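Local coordinates for BH1408 protein (Bacillus halodurans, PDB 4E0A) that probably transfers an acetyl group to an amine of an unidentified substrate, in the manner of GNAT N-acetyltransferases, at residues 8-19 / 38-46; 66-75 / 87-97. The protein carries 1 engineered substitution. One frame throughout, in Å; residues are numbered along the deposited sequence.

Contact 1 (8-19 / 38-46); sequences VQDYEEVARLHT and PTLNPSRFQ. Engineered in segment 38-46: Arg44 (natural residue Phe).
The helical segments 11-19 and 42-46 run at 108° to one another, their axes 10.8 Å apart at closest approach, and the loop 38-41 lies along the first of them, so that Ala15 faces Leu40 and Thr19 faces Thr39. Tyr11 does most of the joining. With CG anti to its backbone N (chi1 166°), the ring reaches past Leu40 and runs beside the Pro42 ring in the same direction; Pro42 CB sits over the middle of one face, 3.9 Å from the ring centroid, a CH-pi contact. At the far end Tyr11 OH donates to Leu40 O over 2.7 Å, almost straight along the C=O axis and in the plane of the tyrosine ring. The hydroxyl thus ties down the loop just before Asn41, whose OD1 caps the start of helix 42-50 by accepting from the backbone N of engineered Arg44 and, weakly, from Ser43 N.

Phe45 leans on the other end of Tyr11, its CD2 3.8 Å from Tyr11 CB, with the two ring planes inclined at 54°. Its CE1 meets Val14 CG1 at 3.7 Å, and Leu40 CD2 comes to the same valine methyl. These are the first two helices of the GNAT fold, packed together on one face of the central sheet: Val14 and Phe45 also touch strand 54-62, at Val58 and Val56. At the C-terminal end of segment 8-19 the chemistry turns polar. Thr39 OG1 is gripped twice, by His18 ND1 at 2.7 Å and by Thr19 OG1 at 2.8 Å. It approaches ND1 at the edge of the imidazole in a nearly straight bond, which helps set the rotation of the ring, while Thr39 CG2 rests against the Thr19 side chain.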
loop_
_atom_site.group_PDB
_atom_site.type_symbol
_atom_site.label_atom_id
_atom_site.label_comp_id
_atom_site.label_asym_id
_atom_site.label_seq_id
_atom_site.Cartn_x
_atom_site.Cartn_y
_atom_site.Cartn_z
ATOM N N VAL A 8 -27.615 -1.057 10.611
ATOM C CA VAL A 8 -27.500 0.393 10.499
ATOM C C VAL A 8 -27.543 1.060 11.874
ATOM O O VAL A 8 -26.808 2.004 12.138
ATOM C CB VAL A 8 -28.571 0.966 9.538
ATOM C CG1 VAL A 8 -28.790 2.456 9.777
ATOM C CG2 VAL A 8 -28.165 0.692 8.090
ATOM N N GLN A 9 -28.368 0.522 12.757
ATOM C CA GLN A 9 -28.513 1.017 14.127
ATOM C C GLN A 9 -27.209 0.965 14.956
ATOM O O GLN A 9 -27.114 1.577 16.019
ATOM C CB GLN A 9 -29.625 0.225 14.825
ATOM C CG GLN A 9 -30.064 0.739 16.190
ATOM C CD GLN A 9 -31.122 -0.157 16.826
ATOM O OE1 GLN A 9 -31.534 -1.160 16.240
ATOM N NE2 GLN A 9 -31.565 0.204 18.030
ATOM N N ASP A 10 -26.211 0.233 14.468
ATOM C CA ASP A 10 -24.928 0.129 15.157
ATOM C C ASP A 10 -24.014 1.333 14.908
ATOM O O ASP A 10 -22.954 1.432 15.517
ATOM C CB ASP A 10 -24.187 -1.158 14.751
ATOM C CG ASP A 10 -24.889 -2.410 15.243
ATOM O OD1 ASP A 10 -25.510 -2.348 16.325
ATOM O OD2 ASP A 10 -24.820 -3.450 14.554
ATOM N N TYR A 11 -24.438 2.246 14.031
ATOM C CA TYR A 11 -23.556 3.318 13.572
ATOM C C TYR A 11 -22.872 4.108 14.696
ATOM O O TYR A 11 -21.648 4.261 14.697
ATOM C CB TYR A 11 -24.265 4.288 12.605
ATOM C CG TYR A 11 -23.443 5.548 12.440
ATOM C CD1 TYR A 11 -22.253 5.524 11.721
ATOM C CD2 TYR A 11 -23.812 6.741 13.062
ATOM C CE1 TYR A 11 -21.461 6.660 11.598
ATOM C CE2 TYR A 11 -23.022 7.882 12.948
ATOM C CZ TYR A 11 -21.854 7.835 12.215
ATOM O OH TYR A 11 -21.060 8.948 12.097
ATOM N N GLU A 12 -23.656 4.620 15.637
ATOM C CA GLU A 12 -23.112 5.524 16.643
ATOM C C GLU A 12 -21.990 4.881 17.451
ATOM O O GLU A 12 -20.935 5.481 17.653
ATOM C CB GLU A 12 -24.218 6.076 17.567
ATOM C CG GLU A 12 -24.864 7.327 16.987
ATOM C CD GLU A 12 -26.047 7.847 17.790
ATOM O OE1 GLU A 12 -26.255 7.398 18.935
ATOM O OE2 GLU A 12 -26.774 8.714 17.254
ATOM N N GLU A 13 -22.217 3.652 17.889
ATOM C CA GLU A 13 -21.198 2.910 18.608
ATOM C C GLU A 13 -19.994 2.574 17.750
ATOM O O GLU A 13 -18.855 2.704 18.194
ATOM C CB GLU A 13 -21.780 1.619 19.141
ATOM C CG GLU A 13 -22.706 1.845 20.270
ATOM C CD GLU A 13 -22.366 0.945 21.398
ATOM O OE1 GLU A 13 -21.318 1.172 22.043
ATOM O OE2 GLU A 13 -23.135 -0.004 21.605
ATOM N N VAL A 14 -20.241 2.104 16.532
ATOM C CA VAL A 14 -19.132 1.806 15.637
ATOM C C VAL A 14 -18.321 3.071 15.334
ATOM O O VAL A 14 -17.090 3.030 15.312
ATOM C CB VAL A 14 -19.622 1.134 14.354
ATOM C CG1 VAL A 14 -18.480 1.050 13.303
ATOM C CG2 VAL A 14 -20.191 -0.249 14.689
ATOM N N ALA A 15 -19.008 4.198 15.137
ATOM C CA ALA A 15 -18.326 5.467 14.882
ATOM C C ALA A 15 -17.409 5.884 16.036
ATOM O O ALA A 15 -16.287 6.364 15.819
ATOM C CB ALA A 15 -19.338 6.580 14.541
ATOM N N ARG A 16 -17.889 5.697 17.256
ATOM C CA ARG A 16 -17.128 6.056 18.447
ATOM C C ARG A 16 -15.820 5.272 18.504
ATOM O O ARG A 16 -14.744 5.829 18.770
ATOM C CB ARG A 16 -17.967 5.791 19.704
ATOM C CG ARG A 16 -17.231 6.071 21.013
ATOM C CD ARG A 16 -18.114 5.806 22.223
ATOM N NE ARG A 16 -18.470 4.395 22.378
ATOM C CZ ARG A 16 -17.729 3.509 23.039
ATOM N NH1 ARG A 16 -16.589 3.889 23.601
ATOM N NH2 ARG A 16 -18.130 2.246 23.144
ATOM N N LEU A 17 -15.911 3.975 18.236
ATOM C CA LEU A 17 -14.717 3.134 18.163
ATOM C C LEU A 17 -13.781 3.572 17.043
ATOM O O LEU A 17 -12.569 3.612 17.233
ATOM C CB LEU A 17 -15.104 1.666 17.959
ATOM C CG LEU A 17 -15.361 0.818 19.209
ATOM C CD1 LEU A 17 -16.102 1.554 20.307
ATOM C CD2 LEU A 17 -16.130 -0.432 18.792
ATOM N N HIS A 18 -14.335 3.898 15.879
ATOM C CA HIS A 18 -13.498 4.332 14.767
ATOM C C HIS A 18 -12.717 5.588 15.148
ATOM O O HIS A 18 -11.542 5.741 14.798
ATOM C CB HIS A 18 -14.325 4.585 13.509
ATOM C CG HIS A 18 -13.494 4.968 12.321
ATOM N ND1 HIS A 18 -13.204 6.280 12.007
ATOM C CD2 HIS A 18 -12.884 4.213 11.374
ATOM C CE1 HIS A 18 -12.458 6.317 10.916
ATOM N NE2 HIS A 18 -12.248 5.079 10.514
ATOM N N THR A 19 -13.375 6.467 15.896
ATOM C CA THR A 19 -12.763 7.719 16.330
ATOM C C THR A 19 -11.567 7.531 17.273
ATOM O O THR A 19 -10.573 8.251 17.138
ATOM C CB THR A 19 -13.818 8.669 16.930
ATOM O OG1 THR A 19 -14.712 9.063 15.884
ATOM C CG2 THR A 19 -13.162 9.926 17.524
ATOM N N PRO A 38 -17.895 13.759 12.572
ATOM C CA PRO A 38 -17.384 12.454 13.003
ATOM C C PRO A 38 -16.189 12.057 12.164
ATOM O O PRO A 38 -15.842 12.812 11.278
ATOM C CB PRO A 38 -18.558 11.506 12.719
ATOM C CG PRO A 38 -19.265 12.111 11.580
ATOM C CD PRO A 38 -19.060 13.626 11.675
ATOM N N THR A 39 -15.582 10.907 12.453
ATOM C CA THR A 39 -14.459 10.402 11.667
ATOM C C THR A 39 -14.954 9.320 10.735
ATOM O O THR A 39 -14.263 8.939 9.804
ATOM C CB THR A 39 -13.360 9.796 12.558
ATOM O OG1 THR A 39 -13.875 8.642 13.245
ATOM C CG2 THR A 39 -12.868 10.830 13.577
ATOM N N LEU A 40 -16.161 8.827 10.997
ATOM C CA LEU A 40 -16.795 7.812 10.160
ATOM C C LEU A 40 -18.095 8.362 9.579
ATOM O O LEU A 40 -19.013 8.760 10.309
ATOM C CB LEU A 40 -17.077 6.523 10.956
ATOM C CG LEU A 40 -17.821 5.409 10.199
ATOM C CD1 LEU A 40 -17.020 4.918 9.003
ATOM C CD2 LEU A 40 -18.170 4.237 11.131
ATOM N N ASN A 41 -18.178 8.380 8.258
ATOM C CA ASN A 41 -19.378 8.881 7.597
ATOM C C ASN A 41 -20.499 7.850 7.732
ATOM O O ASN A 41 -20.287 6.666 7.461
ATOM C CB ASN A 41 -19.050 9.177 6.122
ATOM C CG ASN A 41 -20.244 9.689 5.345
ATOM O OD1 ASN A 41 -21.250 8.999 5.213
ATOM N ND2 ASN A 41 -20.124 10.897 4.793
ATOM N N PRO A 42 -21.687 8.289 8.181
ATOM C CA PRO A 42 -22.829 7.386 8.376
ATOM C C PRO A 42 -23.320 6.711 7.090
ATOM O O PRO A 42 -23.636 5.522 7.125
ATOM C CB PRO A 42 -23.913 8.300 8.970
ATOM C CG PRO A 42 -23.500 9.677 8.611
ATOM C CD PRO A 42 -22.004 9.671 8.584
ATOM N N SER A 43 -23.394 7.448 5.980
ATOM C CA SER A 43 -23.799 6.841 4.711
ATOM C C SER A 43 -22.788 5.795 4.232
ATOM O O SER A 43 -23.164 4.758 3.678
ATOM C CB SER A 43 -24.031 7.903 3.632
ATOM O OG SER A 43 -25.224 8.620 3.902
ATOM N N ARG A 44 -21.509 6.049 4.462
ATOM C CA ARG A 44 -20.488 5.103 4.036
ATOM C C ARG A 44 -20.466 3.860 4.925
ATOM O O ARG A 44 -20.153 2.757 4.468
ATOM C CB ARG A 44 -19.127 5.779 3.953
ATOM C CG ARG A 44 -19.128 6.925 2.936
ATOM C CD ARG A 44 -17.730 7.310 2.477
ATOM N NE ARG A 44 -17.779 8.300 1.401
ATOM C CZ ARG A 44 -17.923 7.997 0.114
ATOM N NH1 ARG A 44 -18.031 6.731 -0.262
ATOM N NH2 ARG A 44 -17.960 8.958 -0.799
ATOM N N PHE A 45 -20.808 4.041 6.197
ATOM C CA PHE A 45 -21.003 2.904 7.077
ATOM C C PHE A 45 -22.153 2.059 6.530
ATOM O O PHE A 45 -22.021 0.848 6.353
ATOM C CB PHE A 45 -21.322 3.365 8.497
ATOM C CG PHE A 45 -21.675 2.242 9.424
ATOM C CD1 PHE A 45 -20.708 1.347 9.840
ATOM C CD2 PHE A 45 -22.980 2.072 9.866
ATOM C CE1 PHE A 45 -21.032 0.304 10.706
ATOM C CE2 PHE A 45 -23.312 1.028 10.729
ATOM C CZ PHE A 45 -22.334 0.143 11.143
ATOM N N GLN A 46 -23.280 2.704 6.249
ATOM C CA GLN A 46 -24.439 1.980 5.739
ATOM C C GLN A 46 -24.100 1.208 4.456
ATOM O O GLN A 46 -24.497 0.058 4.292
ATOM C CB GLN A 46 -25.629 2.917 5.523
ATOM C CG GLN A 46 -26.845 2.225 4.910
ATOM C CD GLN A 46 -27.958 3.194 4.531
ATOM O OE1 GLN A 46 -27.816 4.414 4.664
ATOM N NE2 GLN A 46 -29.074 2.651 4.054
#

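Contact 2 (66-75 / 87-97); sequences IGAYSVIHLV and KTVYISDLCVD. With PO4 (phosphate ion), chain E.
Tyr69 and Cys95 lie beside each other on one face of the antiparallel pair 66-75 / 87-97. The tyrosine's chi1 of 83° swings its ring over toward the neighbouring strand, where Cys95 SG comes obliquely to CE1 at 3.5 Å, a sulfur-aromatic contact. Asp93, next along this face, crosses the same ring at a slant, its carboxylate plane 26° from the ring plane, and keeps company with Val71, its OD1 near Val71 CB. His73 leans across as well: Ser92 OG and Tyr90 O both lie at the edge of its imidazole, and NE2 is hydrogen-bonded to Ser92 OG at 2.9 Å. On the reverse face Ser70 OG, placed anti to the Ser70 backbone N, donates to Asp93 O at 2.8 Å from within the plane of that carbonyl, an oxygen that also takes Val71 N. Ile72 fits against Val89 and Ile91, and helix 105-119 packs over Ser70 and Ile72.

Leu94 N bonds weakly to a phosphate ion, probably from the crystallisation liquor. Two residues, Ser92 and Asp93, stand opposite the single Val71, making a classic beta bulge; a bulge in this inner strand is a GNAT feature, probably next to where acetyl-CoA binds.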
loop_
_atom_site.group_PDB
_atom_site.type_symbol
_atom_site.label_atom_id
_atom_site.label_comp_id
_atom_site.label_asym_id
_atom_site.label_seq_id
_atom_site.Cartn_x
_atom_site.Cartn_y
_atom_site.Cartn_z
ATOM N N ILE A 66 -21.133 -1.932 21.823
ATOM C CA ILE A 66 -20.300 -2.650 20.866
ATOM C C ILE A 66 -18.862 -2.602 21.369
ATOM O O ILE A 66 -18.281 -1.520 21.485
ATOM C CB ILE A 66 -20.354 -1.980 19.475
ATOM C CG1 ILE A 66 -21.772 -2.014 18.899
ATOM C CG2 ILE A 66 -19.336 -2.618 18.504
ATOM C CD1 ILE A 66 -22.302 -3.385 18.689
ATOM N N GLY A 67 -18.286 -3.763 21.670
ATOM C CA GLY A 67 -16.910 -3.811 22.132
ATOM C C GLY A 67 -15.849 -3.804 21.041
ATOM O O GLY A 67 -14.692 -3.509 21.314
ATOM N N ALA A 68 -16.236 -4.139 19.811
ATOM C CA ALA A 68 -15.295 -4.220 18.701
ATOM C C ALA A 68 -16.056 -4.294 17.389
ATOM O O ALA A 68 -17.208 -4.714 17.360
ATOM C CB ALA A 68 -14.424 -5.463 18.841
ATOM N N TYR A 69 -15.408 -3.916 16.299
ATOM C CA TYR A 69 -16.017 -4.144 14.994
ATOM C C TYR A 69 -14.949 -4.273 13.938
ATOM O O TYR A 69 -13.781 -3.913 14.147
ATOM C CB TYR A 69 -16.965 -3.006 14.605
ATOM C CG TYR A 69 -16.249 -1.817 14.001
ATOM C CD1 TYR A 69 -15.637 -0.873 14.817
ATOM C CD2 TYR A 69 -16.175 -1.643 12.613
ATOM C CE1 TYR A 69 -14.957 0.226 14.282
ATOM C CE2 TYR A 69 -15.491 -0.520 12.064
ATOM C CZ TYR A 69 -14.886 0.395 12.918
ATOM O OH TYR A 69 -14.206 1.497 12.419
ATOM N N SER A 70 -15.361 -4.767 12.784
ATOM C CA SER A 70 -14.447 -4.859 11.661
ATOM C C SER A 70 -15.213 -4.642 10.368
ATOM O O SER A 70 -16.404 -4.980 10.272
ATOM C CB SER A 70 -13.749 -6.225 11.640
ATOM O OG SER A 70 -12.790 -6.272 10.592
ATOM N N VAL A 71 -14.542 -4.036 9.387
ATOM C CA VAL A 71 -15.096 -3.918 8.053
ATOM C C VAL A 71 -14.167 -4.645 7.094
ATOM O O VAL A 71 -12.964 -4.408 7.107
ATOM C CB VAL A 71 -15.180 -2.451 7.602
ATOM C CG1 VAL A 71 -15.742 -2.377 6.177
ATOM C CG2 VAL A 71 -16.038 -1.645 8.572
ATOM N N ILE A 72 -14.720 -5.535 6.274
ATOM C CA ILE A 72 -13.902 -6.323 5.360
ATOM C C ILE A 72 -14.524 -6.253 3.974
ATOM O O ILE A 72 -15.707 -5.946 3.835
ATOM C CB ILE A 72 -13.762 -7.801 5.817
ATOM C CG1 ILE A 72 -15.092 -8.541 5.676
ATOM C CG2 ILE A 72 -13.245 -7.892 7.262
ATOM C CD1 ILE A 72 -15.077 -9.919 6.298
ATOM N N HIS A 73 -13.710 -6.513 2.955
ATOM C CA HIS A 73 -14.134 -6.408 1.573
ATOM C C HIS A 73 -13.606 -7.591 0.796
ATOM O O HIS A 73 -12.460 -8.002 0.984
ATOM C CB HIS A 73 -13.573 -5.132 0.949
ATOM C CG HIS A 73 -13.888 -3.888 1.723
ATOM N ND1 HIS A 73 -14.923 -3.045 1.383
ATOM C CD2 HIS A 73 -13.300 -3.343 2.816
ATOM C CE1 HIS A 73 -14.955 -2.029 2.229
ATOM N NE2 HIS A 73 -13.983 -2.187 3.109
ATOM N N LEU A 74 -14.439 -8.143 -0.080
ATOM C CA LEU A 74 -13.994 -9.201 -0.979
ATOM C C LEU A 74 -13.403 -8.528 -2.220
ATOM O O LEU A 74 -14.103 -7.808 -2.938
ATOM C CB LEU A 74 -15.179 -10.090 -1.373
ATOM C CG LEU A 74 -14.825 -11.473 -1.903
ATOM C CD1 LEU A 74 -14.039 -12.243 -0.842
ATOM C CD2 LEU A 74 -16.093 -12.223 -2.300
ATOM N N VAL A 75 -12.114 -8.753 -2.467
ATOM C CA VAL A 75 -11.399 -8.059 -3.538
ATOM C C VAL A 75 -10.910 -9.074 -4.563
ATOM O O VAL A 75 -10.323 -10.087 -4.201
ATOM C CB VAL A 75 -10.190 -7.251 -2.981
ATOM C CG1 VAL A 75 -9.391 -6.611 -4.109
ATOM C CG2 VAL A 75 -10.666 -6.199 -1.962
ATOM N N LYS A 87 -7.707 -13.283 -5.422
ATOM C CA LYS A 87 -8.915 -13.092 -4.623
ATOM C C LYS A 87 -8.511 -12.990 -3.155
ATOM O O LYS A 87 -7.862 -13.887 -2.611
ATOM C CB LYS A 87 -9.881 -14.265 -4.850
ATOM C CG LYS A 87 -11.268 -14.071 -4.240
ATOM C CD LYS A 87 -12.192 -15.253 -4.552
ATOM C CE LYS A 87 -13.619 -14.949 -4.091
ATOM N NZ LYS A 87 -14.543 -16.089 -4.353
ATOM N N THR A 88 -8.862 -11.883 -2.511
ATOM C CA THR A 88 -8.507 -11.717 -1.108
ATOM C C THR A 88 -9.658 -11.170 -0.285
ATOM O O THR A 88 -10.656 -10.668 -0.824
ATOM C CB THR A 88 -7.318 -10.728 -0.916
ATOM O OG1 THR A 88 -7.610 -9.483 -1.564
ATOM C CG2 THR A 88 -6.012 -11.309 -1.472
ATOM N N VAL A 89 -9.503 -11.259 1.027
ATOM C CA VAL A 89 -10.319 -10.460 1.934
ATOM C C VAL A 89 -9.452 -9.307 2.400
ATOM O O VAL A 89 -8.348 -9.526 2.902
ATOM C CB VAL A 89 -10.767 -11.265 3.161
ATOM C CG1 VAL A 89 -11.401 -10.335 4.193
ATOM C CG2 VAL A 89 -11.736 -12.352 2.758
ATOM N N TYR A 90 -9.935 -8.081 2.235
ATOM C CA TYR A 90 -9.180 -6.925 2.695
ATOM C C TYR A 90 -9.854 -6.321 3.913
ATOM O O TYR A 90 -11.033 -5.942 3.865
ATOM C CB TYR A 90 -9.063 -5.870 1.608
ATOM C CG TYR A 90 -8.221 -4.684 2.023
ATOM C CD1 TYR A 90 -6.835 -4.778 2.068
ATOM C CD2 TYR A 90 -8.809 -3.467 2.388
ATOM C CE1 TYR A 90 -6.049 -3.687 2.447
ATOM C CE2 TYR A 90 -8.028 -2.382 2.782
ATOM C CZ TYR A 90 -6.649 -2.501 2.797
ATOM O OH TYR A 90 -5.862 -1.428 3.174
ATOM N N ILE A 91 -9.118 -6.262 5.014
ATOM C CA ILE A 91 -9.647 -5.682 6.238
ATOM C C ILE A 91 -9.353 -4.184 6.221
ATOM O O ILE A 91 -8.208 -3.779 6.400
ATOM C CB ILE A 91 -8.992 -6.308 7.481
ATOM C CG1 ILE A 91 -9.216 -7.831 7.510
ATOM C CG2 ILE A 91 -9.534 -5.649 8.735
ATOM C CD1 ILE A 91 -8.463 -8.520 8.631
ATOM N N SER A 92 -10.383 -3.372 6.008
ATOM C CA SER A 92 -10.224 -1.918 5.974
ATOM C C SER A 92 -10.295 -1.294 7.370
ATOM O O SER A 92 -9.720 -0.237 7.615
ATOM C CB SER A 92 -11.264 -1.287 5.040
ATOM O OG SER A 92 -12.574 -1.509 5.526
ATOM N N ASP A 93 -10.976 -1.970 8.292
ATOM C CA ASP A 93 -11.058 -1.512 9.674
ATOM C C ASP A 93 -11.129 -2.701 10.622
ATOM O O ASP A 93 -11.785 -3.701 10.329
ATOM C CB ASP A 93 -12.304 -0.643 9.877
ATOM C CG ASP A 93 -12.346 0.544 8.924
ATOM O OD1 ASP A 93 -12.937 0.416 7.820
ATOM O OD2 ASP A 93 -11.757 1.590 9.271
ATOM N N LEU A 94 -10.468 -2.587 11.762
ATOM C CA LEU A 94 -10.684 -3.530 12.860
ATOM C C LEU A 94 -10.322 -2.837 14.160
ATOM O O LEU A 94 -9.133 -2.676 14.488
ATOM C CB LEU A 94 -9.882 -4.829 12.667
ATOM C CG LEU A 94 -10.230 -6.045 13.543
ATOM C CD1 LEU A 94 -9.701 -7.331 12.934
ATOM C CD2 LEU A 94 -9.715 -5.904 14.992
ATOM N N CYS A 95 -11.349 -2.444 14.913
ATOM C CA CYS A 95 -11.155 -1.669 16.127
ATOM C C CYS A 95 -11.716 -2.394 17.341
ATOM O O CYS A 95 -12.837 -2.894 17.306
ATOM C CB CYS A 95 -11.843 -0.305 16.007
ATOM S SG CYS A 95 -11.463 0.629 14.501
ATOM N N VAL A 96 -10.930 -2.447 18.409
ATOM C CA VAL A 96 -11.409 -2.926 19.695
ATOM C C VAL A 96 -11.394 -1.719 20.624
ATOM O O VAL A 96 -10.413 -0.982 20.665
ATOM C CB VAL A 96 -10.511 -4.045 20.264
ATOM C CG1 VAL A 96 -10.975 -4.465 21.649
ATOM C CG2 VAL A 96 -10.477 -5.254 19.314
ATOM N N ASP A 97 -12.506 -1.504 21.325
ATOM C CA ASP A 97 -12.664 -0.394 22.262
ATOM C C ASP A 97 -11.495 -0.392 23.238
ATOM O O ASP A 97 -11.219 -1.419 23.876
ATOM C CB ASP A 97 -13.987 -0.593 23.025
ATOM C CG ASP A 97 -14.374 0.606 23.899
ATOM O OD1 ASP A 97 -13.520 1.454 24.219
ATOM O OD2 ASP A 97 -15.559 0.680 24.293
HETATM P P PO4 E . -6.739 -2.254 9.769
HETATM O O1 PO4 E . -7.868 -1.354 10.207
HETATM O O2 PO4 E . -5.701 -2.374 10.865
HETATM O O3 PO4 E . -7.284 -3.623 9.457
HETATM O O4 PO4 E . -6.113 -1.680 8.521
HETATM O O HOH W 1 -7.117 -9.452 -4.449
#

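Contact 2 lies near the centre of the chain and pairs two inner strands of the sheet, whereas contact 1 sits farther out, where two helices and a loop pack with several residues exposed. Mainly backbone bonds hold the strands together; the helical contact depends mainly on side chains, with an apolar patch and a polar cluster at one end. The two meet directly. Glu13 OE2 probably takes a hydrogen bond from Ile66 N, Arg16 forms a salt bridge with Asp97, and the His18 ring packs against Tyr69 and Asp93. Helix 11-19 therefore links them, lying on the sheet face that carries Tyr69 and Cys95, while helix 105-119 packs on the other.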